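Local coordinates for protein acyl-CoA dehydrogenase (Thermus thermophilus, PDB 2Z1Q) that probably oxidises saturated acyl-CoA thioesters to their 2,3-dehydroacyl forms, using a bound FAD as cofactor, at residues R53-E58 / G224-S229; V178-S183 / T230-L235. All blocks are in the same frame, centred on the assembly; numbering follows the deposited sequence.

How the interactions relate
From the N terminus, the chain first leaves helix 30-54 of the N-terminal helical domain through 53-58, then builds the beta-rich middle domain, in which 178-183 ends strand 172-183. Next come 224-229 and, without a break, strand 230-235. Interaction 1 closes a long loop of 165 residues and ties the helical domain to the middle domain; interaction 2 closes a shorter one of 46 residues, without helix, inside the middle-domain sheet. The two loops cross rather than nest, since their segments alternate along the chain. Their centres lie about 17 Å apart, but Ser229 O packs against Ser183 CB at 3.9 Å, and both contacts border the FAD and the second subunit.

Interaction 1: R53-E58 / G224-S229; sequences RMEHGE and GIKASS
Glu55 OE2 accepts a hydrogen bond from a water at 2.5 Å, and the same water accepts one from Lys226 N at 3.1 Å, so that the Glu55 carboxylate is linked to a type I beta turn running from Ile225 to Ser228. This is a joint of the acyl-CoA dehydrogenase fold, where the N-terminal helical domain, with its helix 30-54, meets the middle beta domain. The turn is closed by Ser228 N bonding to Ile225 O at 3.0 Å, and its two central residues, Lys226 and Ala227, are the ones that pack against Glu55. The second carboxylate oxygen, Glu55 OE1, lies 2.9 Å from Ala227 N. Glu55 reaches the turn with CG anti to the backbone N (chi1 -160°) and a bend at chi2. The Lys226 side chain crosses it at about a right angle, its CB packed 3.5 Å from Glu55 CD. The lysine amine then leads away to the carbonyl oxygen of Lys222, while Glu55 OE2 also has a long, weak ion pair with Arg386. Ile225 points away from 53-58 and touches the FAD as well as Tyr378 of the second subunit. The apolar part of the contact is small: Met54 CB meets Ala227 CB at 4.0 Å, and the Met54 side chain, whose end leads away, packs on Leu61. Within 53-58, Arg53 grips Glu58 in a side-on salt bridge: Arg53 NE binds Glu58 OE1 and NH1 binds OE2, each at 2.9 Å, both oxygens close to the guanidinium plane, but NE meets OE1 from 36° above the carboxylate plane.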
loop_
_atom_site.group_PDB
_atom_site.type_symbol
_atom_site.label_atom_id
_atom_site.label_comp_id
_atom_site.label_asym_id
_atom_site.label_seq_id
_atom_site.Cartn_x
_atom_site.Cartn_y
_atom_site.Cartn_z
ATOM N N ARG B 53 10.406 22.695 7.909
ATOM C CA ARG B 53 10.172 23.302 9.216
ATOM C C ARG B 53 8.758 23.023 9.711
ATOM O O ARG B 53 8.551 22.784 10.895
ATOM C CB ARG B 53 10.407 24.817 9.169
ATOM C CG ARG B 53 11.868 25.245 9.085
ATOM C CD ARG B 53 12.001 26.737 8.744
ATOM N NE ARG B 53 11.441 27.646 9.749
ATOM C CZ ARG B 53 11.331 28.962 9.569
ATOM N NH1 ARG B 53 10.817 29.737 10.522
ATOM N NH2 ARG B 53 11.719 29.505 8.425
ATOM N N MET B 54 7.785 23.046 8.806
ATOM C CA MET B 54 6.403 22.787 9.197
ATOM C C MET B 54 6.193 21.324 9.581
ATOM O O MET B 54 5.357 21.008 10.420
ATOM C CB MET B 54 5.452 23.170 8.073
ATOM C CG MET B 54 5.313 24.663 7.896
ATOM S SD MET B 54 4.157 25.080 6.601
ATOM C CE MET B 54 5.179 24.770 5.218
ATOM N N GLU B 55 6.964 20.439 8.961
ATOM C CA GLU B 55 6.852 19.011 9.221
ATOM C C GLU B 55 7.585 18.684 10.531
ATOM O O GLU B 55 7.573 17.552 11.019
ATOM C CB GLU B 55 7.461 18.248 8.045
ATOM C CG GLU B 55 7.001 16.807 7.935
ATOM C CD GLU B 55 5.890 16.566 6.915
ATOM O OE1 GLU B 55 4.951 17.385 6.785
ATOM O OE2 GLU B 55 5.953 15.520 6.244
ATOM N N HIS B 56 8.203 19.707 11.108
ATOM C CA HIS B 56 8.952 19.532 12.337
ATOM C C HIS B 56 8.514 20.444 13.457
ATOM O O HIS B 56 9.335 20.891 14.269
ATOM C CB HIS B 56 10.426 19.720 12.061
ATOM C CG HIS B 56 11.028 18.593 11.292
ATOM N ND1 HIS B 56 12.019 17.789 11.813
ATOM C CD2 HIS B 56 10.763 18.118 10.050
ATOM C CE1 HIS B 56 12.343 16.868 10.923
ATOM N NE2 HIS B 56 11.597 17.046 9.846
ATOM N N GLY B 57 7.217 20.733 13.488
ATOM C CA GLY B 57 6.714 21.564 14.555
ATOM C C GLY B 57 6.112 22.907 14.224
ATOM O O GLY B 57 4.976 23.168 14.647
ATOM N N GLU B 58 6.840 23.751 13.485
ATOM C CA GLU B 58 6.373 25.094 13.147
ATOM C C GLU B 58 5.119 25.161 12.293
ATOM O O GLU B 58 5.117 25.731 11.201
ATOM C CB GLU B 58 7.500 25.883 12.486
ATOM C CG GLU B 58 8.523 26.441 13.467
ATOM C CD GLU B 58 9.733 27.047 12.795
ATOM O OE1 GLU B 58 10.514 26.290 12.184
ATOM O OE2 GLU B 58 9.898 28.285 12.875
ATOM N N GLY B 224 1.359 10.848 8.583
ATOM C CA GLY B 224 1.709 11.760 7.502
ATOM C C GLY B 224 1.043 13.121 7.550
ATOM O O GLY B 224 0.369 13.457 8.522
ATOM N N ILE B 225 1.190 13.886 6.467
ATOM C CA ILE B 225 0.684 15.258 6.389
ATOM C C ILE B 225 0.953 15.988 7.710
ATOM O O ILE B 225 0.066 16.632 8.281
ATOM C CB ILE B 225 -0.839 15.350 6.029
ATOM C CG1 ILE B 225 -1.710 14.613 7.037
ATOM C CG2 ILE B 225 -1.094 14.762 4.664
ATOM C CD1 ILE B 225 -3.177 14.806 6.738
ATOM N N LYS B 226 2.192 15.870 8.187
ATOM C CA LYS B 226 2.600 16.506 9.436
ATOM C C LYS B 226 2.553 18.035 9.365
ATOM O O LYS B 226 2.419 18.704 10.391
ATOM C CB LYS B 226 4.002 16.042 9.823
ATOM C CG LYS B 226 4.088 14.578 10.256
ATOM C CD LYS B 226 5.535 14.170 10.472
ATOM C CE LYS B 226 5.604 12.788 11.095
ATOM N NZ LYS B 226 4.713 11.914 10.332
ATOM N N ALA B 227 2.659 18.586 8.155
ATOM C CA ALA B 227 2.601 20.039 7.976
ATOM C C ALA B 227 1.188 20.546 8.225
ATOM O O ALA B 227 0.944 21.748 8.231
ATOM C CB ALA B 227 3.028 20.422 6.560
ATOM N N SER B 228 0.245 19.638 8.422
ATOM C CA SER B 228 -1.126 20.078 8.657
ATOM C C SER B 228 -1.444 20.085 10.146
ATOM O O SER B 228 -0.941 19.248 10.905
ATOM C CB SER B 228 -2.118 19.164 7.913
ATOM O OG SER B 228 -3.461 19.579 8.118
ATOM N N SER B 229 -2.267 21.049 10.560
ATOM C CA SER B 229 -2.667 21.151 11.965
ATOM C C SER B 229 -3.928 20.359 12.155
ATOM O O SER B 229 -4.909 20.565 11.427
ATOM C CB SER B 229 -2.951 22.594 12.389
ATOM O OG SER B 229 -3.767 22.610 13.563
HETATM O O HOH W 1 4.091 13.935 6.751
#

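Interaction 2: V178-S183 / T230-L235; sequences VKQWIS and TRQVIL. With FAD (flavin-adenine dinucleotide), chain D.
Between the Lys179-Val233 and Ile182-Arg231 pairs the register slips by one residue, a beta bulge that turns the chain at Trp181, whose phi and psi are both 60°. A hydrogen-bonded antiparallel pair flanks the bulge on either side: Lys179 N bonds to Val233 O at 2.8 Å and Val233 N back to Lys179 O, while Ile182 N reaches Arg231 O at 2.8 Å. The return bond, Arg231 N to Ile182 O, is longer at 3.2 Å, its donor above the carbonyl plane. On the face carrying Lys179, Ile182 and Val233, Ile182 CG1 packs on Val233 CG2 at 3.6 Å, the side chains crossing at about a right angle over strands 144-147 and 190-197. Within the bulge, the side-chain amides of Gln180 and Gln232 come together, planes 19° apart, but Gln180 NE2 and Gln232 NE2, 2.8 Å apart, are two donors and form no hydrogen bond as modelled. This is the middle-domain sheet of the acyl-CoA dehydrogenase fold; the corner at Trp181 and the residues after it lie against the flavin. Thr230 CG2, anti to its own N, fits at the edge of the Trp181 indole, 3.9 Å from CE3. One face of that indole takes the FAD methyl C8M, and Tyr376 of the second subunit meets the ring with planes at about 60°. A water modelled unusually close to Ser183 OG also contacts Thr230 OG1, which is hydrogen-bonded to Lys222. Ser183 grips the isoalloxazine twice: its N bonds to FAD O4 at 3.3 Å, and its OG donates to FAD N5, the flavin's hydride-accepting atom in this family, at 2.6 Å.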
loop_
_atom_site.group_PDB
_atom_site.type_symbol
_atom_site.label_atom_id
_atom_site.label_comp_id
_atom_site.label_asym_id
_atom_site.label_seq_id
_atom_site.Cartn_x
_atom_site.Cartn_y
_atom_site.Cartn_z
ATOM N N VAL B 178 -17.457 17.150 22.197
ATOM C CA VAL B 178 -16.077 16.972 21.746
ATOM C C VAL B 178 -16.062 16.685 20.250
ATOM O O VAL B 178 -16.814 15.839 19.768
ATOM C CB VAL B 178 -15.408 15.785 22.476
ATOM C CG1 VAL B 178 -13.984 15.585 21.974
ATOM C CG2 VAL B 178 -15.421 16.029 23.988
ATOM N N LYS B 179 -15.221 17.410 19.515
ATOM C CA LYS B 179 -15.093 17.220 18.070
ATOM C C LYS B 179 -13.684 16.667 17.829
ATOM O O LYS B 179 -12.697 17.225 18.305
ATOM C CB LYS B 179 -15.292 18.545 17.339
ATOM C CG LYS B 179 -16.479 19.358 17.830
ATOM C CD LYS B 179 -17.799 18.613 17.728
ATOM C CE LYS B 179 -18.224 18.366 16.296
ATOM N NZ LYS B 179 -19.531 17.639 16.237
ATOM N N GLN B 180 -13.607 15.576 17.080
ATOM C CA GLN B 180 -12.354 14.882 16.816
ATOM C C GLN B 180 -11.692 15.132 15.461
ATOM O O GLN B 180 -12.364 15.178 14.422
ATOM C CB GLN B 180 -12.601 13.374 16.966
ATOM C CG GLN B 180 -11.336 12.547 17.049
ATOM C CD GLN B 180 -10.735 12.555 18.437
ATOM O OE1 GLN B 180 -10.904 11.610 19.206
ATOM N NE2 GLN B 180 -10.039 13.635 18.773
ATOM N N TRP B 181 -10.365 15.262 15.478
ATOM C CA TRP B 181 -9.567 15.468 14.267
ATOM C C TRP B 181 -9.921 16.745 13.488
ATOM O O TRP B 181 -10.300 16.650 12.332
ATOM C CB TRP B 181 -9.746 14.283 13.294
ATOM C CG TRP B 181 -9.300 12.899 13.738
ATOM C CD1 TRP B 181 -10.105 11.810 13.959
ATOM C CD2 TRP B 181 -7.955 12.445 13.938
ATOM N NE1 TRP B 181 -9.345 10.713 14.281
ATOM C CE2 TRP B 181 -8.022 11.072 14.275
ATOM C CE3 TRP B 181 -6.698 13.063 13.864
ATOM C CZ2 TRP B 181 -6.883 10.308 14.537
ATOM C CZ3 TRP B 181 -5.562 12.300 14.127
ATOM C CH2 TRP B 181 -5.665 10.937 14.459
ATOM N N ILE B 182 -9.792 17.924 14.082
ATOM C CA ILE B 182 -10.144 19.148 13.351
ATOM C C ILE B 182 -8.951 19.782 12.640
ATOM O O ILE B 182 -8.050 20.301 13.285
ATOM C CB ILE B 182 -10.771 20.191 14.303
ATOM C CG1 ILE B 182 -12.170 19.749 14.684
ATOM C CG2 ILE B 182 -10.869 21.549 13.644
ATOM C CD1 ILE B 182 -12.197 18.537 15.527
ATOM N N SER B 183 -8.944 19.731 11.311
ATOM C CA SER B 183 -7.849 20.348 10.554
ATOM C C SER B 183 -7.889 21.864 10.749
ATOM O O SER B 183 -8.973 22.454 10.797
ATOM C CB SER B 183 -7.981 20.041 9.046
ATOM O OG SER B 183 -8.090 18.656 8.788
ATOM N N THR B 230 -3.906 19.465 13.139
ATOM C CA THR B 230 -5.068 18.655 13.460
ATOM C C THR B 230 -5.147 18.517 14.980
ATOM O O THR B 230 -4.252 17.965 15.623
ATOM C CB THR B 230 -4.983 17.252 12.815
ATOM O OG1 THR B 230 -4.321 17.331 11.549
ATOM C CG2 THR B 230 -6.381 16.705 12.586
ATOM N N ARG B 231 -6.217 19.033 15.561
ATOM C CA ARG B 231 -6.385 18.976 17.002
ATOM C C ARG B 231 -7.806 18.606 17.346
ATOM O O ARG B 231 -8.705 18.643 16.506
ATOM C CB ARG B 231 -6.067 20.335 17.648
ATOM C CG ARG B 231 -4.598 20.758 17.654
ATOM C CD ARG B 231 -4.482 22.269 17.895
ATOM N NE ARG B 231 -3.101 22.723 18.066
ATOM C CZ ARG B 231 -2.491 22.852 19.241
ATOM N NH1 ARG B 231 -3.132 22.559 20.369
ATOM N NH2 ARG B 231 -1.235 23.280 19.290
ATOM N N GLN B 232 -8.012 18.253 18.601
ATOM C CA GLN B 232 -9.331 17.909 19.078
ATOM C C GLN B 232 -9.914 19.224 19.588
ATOM O O GLN B 232 -9.213 20.006 20.231
ATOM C CB GLN B 232 -9.205 16.907 20.213
ATOM C CG GLN B 232 -10.485 16.300 20.650
ATOM C CD GLN B 232 -10.271 15.334 21.784
ATOM O OE1 GLN B 232 -9.890 15.731 22.882
ATOM N NE2 GLN B 232 -10.512 14.055 21.527
ATOM N N VAL B 233 -11.172 19.498 19.261
ATOM C CA VAL B 233 -11.807 20.727 19.724
ATOM C C VAL B 233 -12.817 20.380 20.811
ATOM O O VAL B 233 -13.731 19.588 20.586
ATOM C CB VAL B 233 -12.517 21.481 18.564
ATOM C CG1 VAL B 233 -13.238 22.706 19.104
ATOM C CG2 VAL B 233 -11.496 21.907 17.518
ATOM N N ILE B 234 -12.645 20.968 21.990
ATOM C CA ILE B 234 -13.535 20.710 23.114
ATOM C C ILE B 234 -14.484 21.882 23.362
ATOM O O ILE B 234 -14.086 23.034 23.255
ATOM C CB ILE B 234 -12.715 20.447 24.404
ATOM C CG1 ILE B 234 -11.880 19.172 24.244
ATOM C CG2 ILE B 234 -13.646 20.360 25.609
ATOM C CD1 ILE B 234 -10.885 18.933 25.368
ATOM N N LEU B 235 -15.740 21.596 23.684
ATOM C CA LEU B 235 -16.695 22.660 23.971
ATOM C C LEU B 235 -17.304 22.489 25.352
ATOM O O LEU B 235 -18.086 21.573 25.581
ATOM C CB LEU B 235 -17.830 22.694 22.949
ATOM C CG LEU B 235 -17.490 23.019 21.502
ATOM C CD1 LEU B 235 -17.057 21.762 20.755
ATOM C CD2 LEU B 235 -18.728 23.608 20.866
HETATM P PA FAD D . -14.021 4.273 11.629
HETATM O O1A FAD D . -12.690 4.807 11.482
HETATM O O2A FAD D . -15.074 4.785 12.716
HETATM O O5B FAD D . -14.627 3.566 10.370
HETATM C C5B FAD D . -14.069 2.260 10.237
HETATM C C4B FAD D . -14.904 1.747 9.085
HETATM O O4B FAD D . -15.646 2.547 8.255
HETATM C C3B FAD D . -14.472 0.436 8.285
HETATM O O3B FAD D . -14.801 -0.744 9.028
HETATM C C2B FAD D . -15.409 0.764 7.052
HETATM O O2B FAD D . -15.857 -0.360 6.287
HETATM C C1B FAD D . -16.392 1.419 7.979
HETATM N N9A FAD D . -17.768 1.658 7.657
HETATM C C8A FAD D . -18.438 2.733 8.166
HETATM N N7A FAD D . -19.661 2.719 7.780
HETATM C C5A FAD D . -19.861 1.652 6.979
HETATM C C6A FAD D . -20.985 1.125 6.275
HETATM N N6A FAD D . -22.198 1.780 6.342
HETATM N N1A FAD D . -20.809 -0.014 5.550
HETATM C C2A FAD D . -19.644 -0.654 5.507
HETATM N N3A FAD D . -18.598 -0.187 6.160
HETATM C C4A FAD D . -18.632 0.931 6.903
HETATM N N1 FAD D . -13.219 15.799 10.438
HETATM C C2 FAD D . -13.841 16.994 10.344
HETATM O O2 FAD D . -15.015 17.064 10.674
HETATM N N3 FAD D . -13.216 18.121 9.921
HETATM C C4 FAD D . -11.889 18.130 9.552
HETATM O O4 FAD D . -11.336 19.137 9.181
HETATM C C4X FAD D . -11.139 16.853 9.648
HETATM N N5 FAD D . -9.833 16.755 9.349
HETATM C C5X FAD D . -9.163 15.582 9.489
HETATM C C6 FAD D . -7.749 15.497 9.228
HETATM C C7 FAD D . -7.072 14.281 9.425
HETATM C C7M FAD D . -5.578 14.210 9.174
HETATM C C8 FAD D . -7.783 13.119 9.865
HETATM C C8M FAD D . -7.091 11.795 10.099
HETATM C C9 FAD D . -9.138 13.187 10.106
HETATM C C9A FAD D . -9.857 14.409 9.933
HETATM N N10 FAD D . -11.237 14.463 10.228
HETATM C C10 FAD D . -11.917 15.659 10.119
HETATM C "C1'" FAD D . -11.841 13.236 10.680
HETATM C "C2'" FAD D . -12.634 12.467 9.613
HETATM O "O2'" FAD D . -13.771 13.205 9.189
HETATM C "C3'" FAD D . -12.983 11.217 10.357
HETATM O "O3'" FAD D . -11.731 10.556 10.696
HETATM C "C4'" FAD D . -13.800 10.214 9.590
HETATM O "O4'" FAD D . -15.086 10.703 9.199
HETATM C "C5'" FAD D . -13.855 9.099 10.570
HETATM O "O5'" FAD D . -14.485 8.002 10.136
HETATM P P FAD D . -14.050 7.002 11.313
HETATM O O1P FAD D . -12.569 7.069 11.423
HETATM O O2P FAD D . -14.713 7.451 12.730
HETATM O O3P FAD D . -14.557 5.549 10.767
HETATM O O HOH W 2 -5.738 18.034 9.048
#